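Local coordinates for protein aromatic-ring-hydroxylating dioxygenase beta subunit (Catenulispora acidiphila, PDB 6VW4) that is of unknown function but binds a tricyclic polyketide-type acid in the pocket of an NTF2-like fold, which may point to a role in polyketide biosynthesis, at residues H23-G28 with R76-T81; V114-P119 with H141-V146; V120-V125 with A135-E140. All coordinates share one frame; numbering follows the deposited sequence.

Overall arrangement
All three contacts touch one bound SDN molecule, and their centres lie about 16 Å from one another. Interactions 1 and 2 do not touch, their nearest atoms being about 6 Å apart, but both reach the same sheet. Interaction 3 reaches both. F80 CE2 of interaction 1 packs 3.9 Å from R137 NH2, and P119 O of interaction 2 lies 2.9 Å from E140 N, a probable hydrogen bond. Interaction 3 is nested in the loop that interaction 2 closes, both using strand 111-126. Between subunits, R77 of interaction 1 forms a salt bridge with D142 of the second subunit, the residue that belongs to interaction 2 there.

Interaction 1: residues H23-G28 with R76-T81. With SDN ([(3S)-9-hydroxy-1-methyl-10-oxo-4,10-dihydro-3H-benzo[g]isochromen-3-yl]acetic acid), chain C.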
loop_
_atom_site.group_PDB
_atom_site.type_symbol
_atom_site.label_atom_id
_atom_site.label_comp_id
_atom_site.label_asym_id
_atom_site.label_seq_id
_atom_site.Cartn_x
_atom_site.Cartn_y
_atom_site.Cartn_z
ATOM N N HIS A 23 7.225 6.946 -9.602
ATOM C CA HIS A 23 8.241 7.871 -9.094
ATOM C C HIS A 23 8.551 8.940 -10.138
ATOM O O HIS A 23 8.662 10.131 -9.821
ATOM C CB HIS A 23 9.529 7.140 -8.681
ATOM C CG HIS A 23 9.374 6.248 -7.471
ATOM N ND1 HIS A 23 10.307 5.288 -7.124
ATOM C CD2 HIS A 23 8.386 6.161 -6.538
ATOM C CE1 HIS A 23 9.901 4.652 -6.036
ATOM N NE2 HIS A 23 8.743 5.167 -5.657
ATOM N N ALA A 24 8.619 8.532 -11.398
ATOM C CA ALA A 24 8.889 9.466 -12.476
ATOM C C ALA A 24 7.700 10.395 -12.698
ATOM O O ALA A 24 7.872 11.606 -12.829
ATOM C CB ALA A 24 9.238 8.690 -13.751
ATOM N N LEU A 25 6.482 9.853 -12.732
ATOM C CA LEU A 25 5.307 10.700 -12.932
ATOM C C LEU A 25 5.199 11.764 -11.836
ATOM O O LEU A 25 5.037 12.965 -12.121
ATOM C CB LEU A 25 4.053 9.827 -12.962
ATOM C CG LEU A 25 2.764 10.647 -12.899
ATOM C CD1 LEU A 25 2.684 11.414 -14.201
ATOM C CD2 LEU A 25 1.506 9.848 -12.712
ATOM N N ASP A 26 5.304 11.338 -10.569
ATOM C CA ASP A 26 5.048 12.244 -9.454
ATOM C C ASP A 26 6.143 13.294 -9.308
ATOM O O ASP A 26 5.902 14.324 -8.679
ATOM C CB ASP A 26 4.920 11.484 -8.126
ATOM C CG ASP A 26 3.684 10.557 -8.070
ATOM O OD1 ASP A 26 2.710 10.796 -8.801
ATOM O OD2 ASP A 26 3.699 9.570 -7.289
ATOM N N GLU A 27 7.342 13.054 -9.845
ATOM C CA GLU A 27 8.372 14.081 -9.869
ATOM C C GLU A 27 8.344 14.893 -11.161
ATOM O O GLU A 27 9.262 15.665 -11.409
ATOM C CB GLU A 27 9.759 13.469 -9.631
ATOM C CG GLU A 27 9.931 12.731 -8.258
ATOM C CD GLU A 27 9.913 13.646 -6.988
ATOM O OE1 GLU A 27 9.970 13.103 -5.844
ATOM O OE2 GLU A 27 9.834 14.897 -7.116
ATOM N N GLY A 28 7.292 14.764 -11.960
ATOM C CA GLY A 28 7.130 15.545 -13.169
ATOM C C GLY A 28 7.988 15.144 -14.350
ATOM O O GLY A 28 8.098 15.917 -15.303
ATOM N N ARG A 76 2.052 15.758 -5.941
ATOM C CA ARG A 76 1.160 14.617 -5.974
ATOM C C ARG A 76 1.927 13.319 -5.719
ATOM O O ARG A 76 3.126 13.219 -5.988
ATOM C CB ARG A 76 0.483 14.493 -7.323
ATOM C CG ARG A 76 0.121 15.793 -7.984
ATOM C CD ARG A 76 -1.331 15.753 -8.462
ATOM N NE ARG A 76 -1.620 14.590 -9.297
ATOM C CZ ARG A 76 -2.846 14.173 -9.596
ATOM N NH1 ARG A 76 -3.896 14.830 -9.124
ATOM N NH2 ARG A 76 -3.021 13.099 -10.357
ATOM N N ARG A 77 1.207 12.327 -5.189
ATOM C CA ARG A 77 1.702 10.987 -4.910
ATOM C C ARG A 77 0.609 10.006 -5.293
ATOM O O ARG A 77 -0.558 10.248 -4.998
ATOM C CB ARG A 77 2.036 10.758 -3.439
ATOM C CG ARG A 77 3.202 11.542 -2.896
ATOM C CD ARG A 77 4.483 11.252 -3.631
ATOM N NE ARG A 77 5.487 12.211 -3.222
ATOM C CZ ARG A 77 6.624 12.415 -3.861
ATOM N NH1 ARG A 77 6.895 11.713 -4.933
ATOM N NH2 ARG A 77 7.477 13.323 -3.423
ATOM N N HIS A 78 0.979 8.917 -5.954
ATOM C CA HIS A 78 0.057 7.849 -6.303
ATOM C C HIS A 78 0.469 6.615 -5.534
ATOM O O HIS A 78 1.564 6.085 -5.766
ATOM C CB HIS A 78 0.094 7.525 -7.792
ATOM C CG HIS A 78 -0.433 8.618 -8.639
ATOM N ND1 HIS A 78 0.293 9.747 -8.919
ATOM C CD2 HIS A 78 -1.629 8.768 -9.253
ATOM C CE1 HIS A 78 -0.440 10.559 -9.660
ATOM N NE2 HIS A 78 -1.602 9.978 -9.893
ATOM N N MET A 79 -0.418 6.124 -4.676
ATOM C CA MET A 79 -0.163 4.930 -3.882
ATOM C C MET A 79 -0.945 3.756 -4.420
ATOM O O MET A 79 -2.184 3.739 -4.336
ATOM C CB MET A 79 -0.555 5.183 -2.433
ATOM C CG MET A 79 0.477 5.995 -1.754
ATOM S SD MET A 79 -0.203 6.974 -0.425
ATOM C CE MET A 79 1.319 7.924 -0.085
ATOM N N PHE A 80 -0.216 2.744 -4.852
ATOM C CA PHE A 80 -0.828 1.564 -5.411
ATOM C C PHE A 80 -0.954 0.514 -4.319
ATOM O O PHE A 80 -0.017 0.311 -3.550
ATOM C CB PHE A 80 0.026 1.058 -6.552
ATOM C CG PHE A 80 -0.026 1.887 -7.808
ATOM C CD1 PHE A 80 -0.616 3.128 -7.830
ATOM C CD2 PHE A 80 0.567 1.405 -8.990
ATOM C CE1 PHE A 80 -0.662 3.864 -9.006
ATOM C CE2 PHE A 80 0.526 2.137 -10.156
ATOM C CZ PHE A 80 -0.081 3.370 -10.165
ATOM N N THR A 81 -2.107 -0.172 -4.263
ATOM C CA THR A 81 -2.217 -1.370 -3.418
ATOM C C THR A 81 -3.108 -2.411 -4.101
ATOM O O THR A 81 -3.741 -2.131 -5.123
ATOM C CB THR A 81 -2.795 -1.033 -2.029
ATOM O OG1 THR A 81 -4.113 -0.484 -2.195
ATOM C CG2 THR A 81 -1.914 -0.061 -1.259
HETATM O O4 SDN C . -0.778 7.428 -14.094
HETATM C C11 SDN C . -1.770 6.913 -13.258
HETATM C C12 SDN C . -2.854 7.685 -12.841
HETATM C C13 SDN C . -2.952 9.148 -13.331
HETATM O O5 SDN C . -2.117 9.594 -14.046
HETATM C C14 SDN C . -4.128 9.997 -12.884
HETATM C C15 SDN C . -4.248 11.456 -13.386
HETATM O O3 SDN C . -5.590 11.978 -13.477
HETATM C C16 SDN C . -3.061 12.257 -13.940
HETATM C C10 SDN C . -1.651 5.616 -12.786
HETATM C C9 SDN C . -2.622 5.075 -11.929
HETATM C C8 SDN C . -3.708 5.837 -11.525
HETATM C C7 SDN C . -3.829 7.149 -11.971
HETATM C C6 SDN C . -5.048 8.008 -11.500
HETATM C C5 SDN C . -5.139 9.444 -12.012
HETATM C C4 SDN C . -6.280 10.264 -11.602
HETATM C C3 SDN C . -6.475 11.556 -12.378
HETATM C C2 SDN C . -6.228 12.551 -11.259
HETATM C C1 SDN C . -7.360 13.389 -10.700
HETATM O O2 SDN C . -8.527 13.219 -11.124
HETATM O O1 SDN C . -7.089 14.256 -9.819
HETATM O O HOH W 1 3.480 16.314 -8.385
#
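Both carboxylate oxygens of D26 go to a single residue, H78: OD1 takes the ring N-H and OD2 the backbone N-H. This His-carboxylate pair ties the end of helix 8-26 to strand 75-86, beside the ligand pocket of a SnoaL-like, NTF2-type fold. The ring bond, D26 OD1 to H78 ND1, is 2.6 Å and uses the syn lone pair; the carboxylate and imidazole planes are only 10° apart, so the bond lies nearly in both planes and orients the ring. D26 OD2 stands 3.1 Å from H78 N, which meets it 33° out of the carboxylate plane. D26 CG sits anti to its own carbonyl carbon (chi1 -66°), which turns the carboxylate onto the strand. A leucine in place of D26 would remove both acceptors and would probably leave the H78 ring freer to turn and its backbone N-H without this mate.

L25 comes in at about a right angle to H78, with CD2 3.7 Å from CE1. E27 OE1 lies at the edge of the R77 guanidinium, 3.5 Å from both NH1 and NH2, a salt bridge whose hydrogen bonds are weak; the stronger partner of R77 is D142 of the second subunit, and Y101 of that subunit is also hydrogen-bonded to D26 OD2. G28 ends the helix in a Schellman motif.

On the ligand side H78 NE2 comes within 3.8 Å of SDN C13 and F80 CZ within 3.5 Å of SDN C9, while R76 NH1 makes a weak but nearly straight bond of 3.3 Å to SDN O1, a carboxylate oxygen.

Interaction 2: residues V114-P119 with H141-V146; sequences VGPSCP and HDNRTV. With SDN ([(3S)-9-hydroxy-1-methyl-10-oxo-4,10-dihydro-3H-benzo[g]isochromen-3-yl]acetic acid), chain C.
S117 and D142 meet twice, once through the backbone and once through their side chains. D142 N donates to S117 O at 3.0 Å, almost in line with the carbonyl. S117 OG gives its proton to D142 OD2 at 2.7 Å, arriving on the anti side and 32° out of the carboxylate plane. With OG anti to the backbone N of S117 (chi1 154°), the hydroxyl is carried across to the start of the helix. Beside this pair the contacts are softer. P119 CD rests 3.4 Å from D142 OD1, and P116 CB lies 3.3 Å from N143 OD1. P116, preceded by a cis peptide bond, has CG loosely over one face of the H141 ring, whereas C118 SG approaches the same ring obliquely, 3.6 Å from H141 ND1.

The bond from D142 N to S117 O fixes the first turn of helix 142-147, with H141 at its N-cap, and the helical segment crosses the strand at 78°. D142 OD1 is taken by R77 of the third subunit, so one carboxylate serves both the chain's own strand and the assembly. T46 and P47 pack on H141.

H141 faces the ligand, its NE2 3.5 Å from SDN O2 and its CE1 3.6 Å from SDN C4. The strand and the C-terminal helix thus present a histidine to the acetic acid arm, as one wall of the ligand pocket in this NTF2-like fold.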
loop_
_atom_site.group_PDB
_atom_site.type_symbol
_atom_site.label_atom_id
_atom_site.label_comp_id
_atom_site.label_asym_id
_atom_site.label_seq_id
_atom_site.Cartn_x
_atom_site.Cartn_y
_atom_site.Cartn_z
ATOM N N VAL A 114 -6.919 14.255 -0.048
ATOM C CA VAL A 114 -6.918 12.829 -0.256
ATOM C C VAL A 114 -7.996 12.464 -1.249
ATOM O O VAL A 114 -9.181 12.635 -0.977
ATOM C CB VAL A 114 -7.111 12.080 1.064
ATOM C CG1 VAL A 114 -7.029 10.583 0.779
ATOM C CG2 VAL A 114 -6.088 12.557 2.089
ATOM N N GLY A 115 -7.601 11.900 -2.388
ATOM C CA GLY A 115 -8.560 11.309 -3.304
ATOM C C GLY A 115 -8.296 11.836 -4.689
ATOM O O GLY A 115 -7.464 12.719 -4.871
ATOM N N PRO A 116 -8.932 11.255 -5.702
ATOM C CA PRO A 116 -9.821 10.103 -5.491
ATOM C C PRO A 116 -9.156 8.738 -5.312
ATOM O O PRO A 116 -7.950 8.569 -5.403
ATOM C CB PRO A 116 -10.648 10.053 -6.781
ATOM C CG PRO A 116 -9.631 10.533 -7.852
ATOM C CD PRO A 116 -8.822 11.643 -7.124
ATOM N N SER A 117 -10.020 7.785 -5.003
ATOM C CA SER A 117 -9.734 6.372 -5.013
ATOM C C SER A 117 -10.089 5.837 -6.393
ATOM O O SER A 117 -11.162 6.141 -6.909
ATOM C CB SER A 117 -10.543 5.707 -3.903
ATOM O OG SER A 117 -10.822 4.360 -4.142
ATOM N N CYS A 118 -9.161 5.060 -7.004
ATOM C CA CYS A 118 -9.276 4.628 -8.398
ATOM C C CYS A 118 -8.908 3.165 -8.638
ATOM O O CYS A 118 -7.752 2.765 -8.440
ATOM C CB CYS A 118 -8.370 5.462 -9.305
ATOM S SG CYS A 118 -8.562 7.247 -9.292
ATOM N N PRO A 119 -9.849 2.339 -9.061
ATOM C CA PRO A 119 -9.477 1.014 -9.566
ATOM C C PRO A 119 -8.868 1.171 -10.952
ATOM O O PRO A 119 -9.306 1.999 -11.756
ATOM C CB PRO A 119 -10.803 0.237 -9.601
ATOM C CG PRO A 119 -11.868 1.237 -9.512
ATOM C CD PRO A 119 -11.302 2.539 -9.000
ATOM N N HIS A 141 -12.558 6.139 -11.839
ATOM C CA HIS A 141 -12.619 7.070 -10.706
ATOM C C HIS A 141 -13.817 6.695 -9.852
ATOM O O HIS A 141 -14.945 6.716 -10.345
ATOM C CB HIS A 141 -12.766 8.519 -11.160
ATOM C CG HIS A 141 -11.529 9.099 -11.759
ATOM N ND1 HIS A 141 -10.452 8.328 -12.132
ATOM C CD2 HIS A 141 -11.197 10.377 -12.054
ATOM C CE1 HIS A 141 -9.508 9.105 -12.632
ATOM N NE2 HIS A 141 -9.932 10.353 -12.589
ATOM N N ASP A 142 -13.584 6.328 -8.587
ATOM C CA ASP A 142 -14.707 5.913 -7.748
ATOM C C ASP A 142 -15.730 7.048 -7.593
ATOM O O ASP A 142 -16.943 6.798 -7.597
ATOM C CB ASP A 142 -14.233 5.449 -6.367
ATOM C CG ASP A 142 -13.780 3.973 -6.338
ATOM O OD1 ASP A 142 -14.125 3.190 -7.247
ATOM O OD2 ASP A 142 -13.075 3.604 -5.368
ATOM N N ASN A 143 -15.267 8.302 -7.450
ATOM C CA ASN A 143 -16.201 9.427 -7.312
ATOM C C ASN A 143 -17.121 9.512 -8.528
ATOM O O ASN A 143 -18.351 9.571 -8.382
ATOM C CB ASN A 143 -15.451 10.765 -7.073
ATOM C CG ASN A 143 -14.377 11.066 -8.124
ATOM O OD1 ASN A 143 -13.541 10.223 -8.453
ATOM N ND2 ASN A 143 -14.371 12.297 -8.614
ATOM N N ARG A 144 -16.548 9.433 -9.745
ATOM C CA ARG A 144 -17.368 9.480 -10.961
ATOM C C ARG A 144 -18.214 8.228 -11.154
ATOM O O ARG A 144 -19.339 8.313 -11.665
ATOM C CB ARG A 144 -16.508 9.691 -12.205
ATOM C CG ARG A 144 -17.363 10.005 -13.471
ATOM C CD ARG A 144 -16.529 10.027 -14.743
ATOM N NE ARG A 144 -17.194 10.534 -15.952
ATOM C CZ ARG A 144 -18.048 9.839 -16.711
ATOM N NH1 ARG A 144 -18.403 8.602 -16.377
ATOM N NH2 ARG A 144 -18.551 10.390 -17.812
ATOM N N THR A 145 -17.708 7.064 -10.759
ATOM C CA THR A 145 -18.521 5.853 -10.811
ATOM C C THR A 145 -19.754 5.966 -9.913
ATOM O O THR A 145 -20.826 5.458 -10.259
ATOM C CB THR A 145 -17.641 4.665 -10.424
ATOM O OG1 THR A 145 -16.730 4.417 -11.498
ATOM C CG2 THR A 145 -18.451 3.412 -10.110
ATOM N N VAL A 146 -19.630 6.647 -8.766
ATOM C CA VAL A 146 -20.732 6.692 -7.802
ATOM C C VAL A 146 -21.871 7.578 -8.311
ATOM O O VAL A 146 -23.045 7.203 -8.208
ATOM C CB VAL A 146 -20.209 7.136 -6.425
ATOM C CG1 VAL A 146 -21.305 7.719 -5.567
ATOM C CG2 VAL A 146 -19.586 5.939 -5.694
HETATM O O4 SDN C . -0.778 7.428 -14.094
HETATM C C11 SDN C . -1.770 6.913 -13.258
HETATM C C12 SDN C . -2.854 7.685 -12.841
HETATM C C13 SDN C . -2.952 9.148 -13.331
HETATM O O5 SDN C . -2.117 9.594 -14.046
HETATM C C14 SDN C . -4.128 9.997 -12.884
HETATM C C15 SDN C . -4.248 11.456 -13.386
HETATM O O3 SDN C . -5.590 11.978 -13.477
HETATM C C16 SDN C . -3.061 12.257 -13.940
HETATM C C10 SDN C . -1.651 5.616 -12.786
HETATM C C9 SDN C . -2.622 5.075 -11.929
HETATM C C8 SDN C . -3.708 5.837 -11.525
HETATM C C7 SDN C . -3.829 7.149 -11.971
HETATM C C6 SDN C . -5.048 8.008 -11.500
HETATM C C5 SDN C . -5.139 9.444 -12.012
HETATM C C4 SDN C . -6.280 10.264 -11.602
HETATM C C3 SDN C . -6.475 11.556 -12.378
HETATM C C2 SDN C . -6.228 12.551 -11.259
HETATM C C1 SDN C . -7.360 13.389 -10.700
HETATM O O2 SDN C . -8.527 13.219 -11.124
HETATM O O1 SDN C . -7.089 14.256 -9.819
#

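Interaction 3: residues V120-V125 with A135-E140; sequences VRDVLV and ASRWVE. With SDN ([(3S)-9-hydroxy-1-methyl-10-oxo-4,10-dihydro-3H-benzo[g]isochromen-3-yl]acetic acid), chain C.
R137 grips D122 side-on across the hairpin, and this is the tight half of the contact. R137 NE donates to D122 OD1 at 2.8 Å and NH2 to OD2 at 2.5 Å, each on a syn lone pair, with the carboxylate and guanidinium planes only 18° apart. R137 leaves the backbone with CG anti to N, then bends at chi3 (-70°), which lays the guanidinium alongside the carboxylate. SDN C9 lies over one face of that guanidinium, and NH1 comes 3.2 Å from SDN C10. On the same face of the sheet V120 and V139 stand side by side, CG2 to CG1 4.1 Å, and V120 CG2 also reaches SDN C8 at 3.9 Å. Polar and apolar groups thus form a floor under the ligand. R121 with W138 and V123 with S136 are antiparallel hydrogen-bonded pairs of the backbone, and S136 OG touches V123 CB at 3.2 Å. At the far end A135 and S136 both face V123 in a classic beta bulge, V123 O accepting from both backbone nitrogens.

The solvent side is looser: R121 and W138 are exposed and turn their ends away from the contact, R121 to a salt bridge with D99, W138 onto V42 and R44.

Around this antiparallel hairpin, strand 96-108 flanks 120-125 and strand 41-44 flanks 135-140. Helix 8-26 covers the D122 and R137 face, where Q18 gives D122 OD2 a second partner and M22 packs on R137.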
loop_
_atom_site.group_PDB
_atom_site.type_symbol
_atom_site.label_atom_id
_atom_site.label_comp_id
_atom_site.label_asym_id
_atom_site.label_seq_id
_atom_site.Cartn_x
_atom_site.Cartn_y
_atom_site.Cartn_z
ATOM N N VAL A 120 -7.812 0.408 -11.204
ATOM C CA VAL A 120 -7.027 0.551 -12.422
ATOM C C VAL A 120 -6.749 -0.832 -12.979
ATOM O O VAL A 120 -6.443 -1.767 -12.225
ATOM C CB VAL A 120 -5.703 1.293 -12.175
ATOM C CG1 VAL A 120 -4.925 1.470 -13.504
ATOM C CG2 VAL A 120 -5.950 2.618 -11.530
ATOM N N ARG A 121 -6.794 -0.947 -14.298
ATOM C CA ARG A 121 -6.333 -2.147 -14.993
ATOM C C ARG A 121 -5.164 -1.809 -15.917
ATOM O O ARG A 121 -5.270 -0.924 -16.779
ATOM C CB ARG A 121 -7.453 -2.785 -15.801
ATOM C CG ARG A 121 -6.949 -3.942 -16.659
ATOM C CD ARG A 121 -8.071 -4.811 -17.208
ATOM N NE ARG A 121 -8.773 -5.564 -16.181
ATOM C CZ ARG A 121 -9.905 -6.235 -16.368
ATOM N NH1 ARG A 121 -10.478 -6.252 -17.561
ATOM N NH2 ARG A 121 -10.462 -6.890 -15.354
ATOM N N ASP A 122 -4.050 -2.503 -15.725
ATOM C CA ASP A 122 -2.886 -2.392 -16.587
ATOM C C ASP A 122 -2.771 -3.668 -17.412
ATOM O O ASP A 122 -3.142 -4.756 -16.952
ATOM C CB ASP A 122 -1.591 -2.234 -15.783
ATOM C CG ASP A 122 -1.328 -0.827 -15.350
ATOM O OD1 ASP A 122 -2.105 0.077 -15.748
ATOM O OD2 ASP A 122 -0.323 -0.630 -14.625
ATOM N N VAL A 123 -2.229 -3.539 -18.623
ATOM C CA VAL A 123 -1.764 -4.688 -19.404
ATOM C C VAL A 123 -0.281 -4.467 -19.682
ATOM O O VAL A 123 0.111 -3.411 -20.202
ATOM C CB VAL A 123 -2.546 -4.868 -20.707
ATOM C CG1 VAL A 123 -1.942 -6.015 -21.500
ATOM C CG2 VAL A 123 -4.053 -5.143 -20.415
ATOM N N LEU A 124 0.550 -5.432 -19.286
ATOM C CA LEU A 124 1.996 -5.349 -19.463
ATOM C C LEU A 124 2.455 -6.424 -20.441
ATOM O O LEU A 124 1.878 -7.516 -20.514
ATOM C CB LEU A 124 2.770 -5.522 -18.146
ATOM C CG LEU A 124 2.475 -4.354 -17.176
ATOM C CD1 LEU A 124 1.514 -4.827 -16.102
ATOM C CD2 LEU A 124 3.656 -3.808 -16.477
ATOM N N VAL A 125 3.509 -6.086 -21.179
ATOM C CA VAL A 125 4.197 -6.971 -22.096
ATOM C C VAL A 125 5.686 -6.842 -21.802
ATOM O O VAL A 125 6.134 -5.943 -21.092
ATOM C CB VAL A 125 3.922 -6.652 -23.584
ATOM C CG1 VAL A 125 2.490 -6.873 -23.918
ATOM C CG2 VAL A 125 4.309 -5.257 -23.906
ATOM N N ALA A 135 1.508 -1.788 -21.951
ATOM C CA ALA A 135 0.742 -1.677 -23.173
ATOM C C ALA A 135 -0.498 -0.828 -22.966
ATOM O O ALA A 135 -0.888 -0.062 -23.855
ATOM C CB ALA A 135 0.330 -3.065 -23.648
ATOM N N SER A 136 -1.159 -0.984 -21.817
ATOM C CA SER A 136 -2.323 -0.158 -21.531
ATOM C C SER A 136 -2.516 0.065 -20.032
ATOM O O SER A 136 -2.139 -0.775 -19.192
ATOM C CB SER A 136 -3.606 -0.766 -22.154
ATOM O OG SER A 136 -3.771 -2.121 -21.799
ATOM N N ARG A 137 -3.122 1.213 -19.729
ATOM C CA ARG A 137 -3.551 1.597 -18.389
ATOM C C ARG A 137 -4.936 2.230 -18.491
ATOM O O ARG A 137 -5.131 3.232 -19.189
ATOM C CB ARG A 137 -2.552 2.558 -17.748
ATOM C CG ARG A 137 -3.082 3.242 -16.495
ATOM C CD ARG A 137 -1.932 3.748 -15.666
ATOM N NE ARG A 137 -1.216 2.630 -15.085
ATOM C CZ ARG A 137 -0.043 2.741 -14.477
ATOM N NH1 ARG A 137 0.549 3.919 -14.395
ATOM N NH2 ARG A 137 0.560 1.666 -13.986
ATOM N N TRP A 138 -5.888 1.625 -17.814
ATOM C CA TRP A 138 -7.289 1.990 -17.865
ATOM C C TRP A 138 -7.726 2.371 -16.446
ATOM O O TRP A 138 -7.885 1.505 -15.580
ATOM C CB TRP A 138 -8.091 0.829 -18.445
ATOM C CG TRP A 138 -9.283 1.317 -19.155
ATOM C CD1 TRP A 138 -10.550 1.444 -18.646
ATOM C CD2 TRP A 138 -9.338 1.799 -20.508
ATOM N NE1 TRP A 138 -11.393 1.961 -19.607
ATOM C CE2 TRP A 138 -10.674 2.191 -20.756
ATOM C CE3 TRP A 138 -8.389 1.928 -21.535
ATOM C CZ2 TRP A 138 -11.086 2.708 -21.991
ATOM C CZ3 TRP A 138 -8.802 2.437 -22.764
ATOM C CH2 TRP A 138 -10.139 2.824 -22.979
ATOM N N VAL A 139 -7.890 3.668 -16.202
ATOM C CA VAL A 139 -8.222 4.191 -14.883
ATOM C C VAL A 139 -9.720 4.454 -14.778
ATOM O O VAL A 139 -10.298 5.139 -15.627
ATOM C CB VAL A 139 -7.436 5.476 -14.577
ATOM C CG1 VAL A 139 -7.727 5.915 -13.132
ATOM C CG2 VAL A 139 -5.968 5.259 -14.768
ATOM N N GLU A 140 -10.339 3.943 -13.714
ATOM C CA GLU A 140 -11.657 4.408 -13.275
ATOM C C GLU A 140 -11.550 5.301 -12.035
ATOM O O GLU A 140 -10.566 5.255 -11.280
ATOM C CB GLU A 140 -12.593 3.245 -12.965
ATOM C CG GLU A 140 -12.715 2.223 -14.078
ATOM C CD GLU A 140 -13.599 2.666 -15.226
ATOM O OE1 GLU A 140 -13.643 1.925 -16.235
ATOM O OE2 GLU A 140 -14.246 3.744 -15.131
HETATM O O4 SDN C . -0.778 7.428 -14.094
HETATM C C11 SDN C . -1.770 6.913 -13.258
HETATM C C12 SDN C . -2.854 7.685 -12.841
HETATM C C13 SDN C . -2.952 9.148 -13.331
HETATM O O5 SDN C . -2.117 9.594 -14.046
HETATM C C14 SDN C . -4.128 9.997 -12.884
HETATM C C15 SDN C . -4.248 11.456 -13.386
HETATM O O3 SDN C . -5.590 11.978 -13.477
HETATM C C16 SDN C . -3.061 12.257 -13.940
HETATM C C10 SDN C . -1.651 5.616 -12.786
HETATM C C9 SDN C . -2.622 5.075 -11.929
HETATM C C8 SDN C . -3.708 5.837 -11.525
HETATM C C7 SDN C . -3.829 7.149 -11.971
HETATM C C6 SDN C . -5.048 8.008 -11.500
HETATM C C5 SDN C . -5.139 9.444 -12.012
HETATM C C4 SDN C . -6.280 10.264 -11.602
HETATM C C3 SDN C . -6.475 11.556 -12.378
HETATM C C2 SDN C . -6.228 12.551 -11.259
HETATM C C1 SDN C . -7.360 13.389 -10.700
HETATM O O2 SDN C . -8.527 13.219 -11.124
HETATM O O1 SDN C . -7.089 14.256 -9.819
#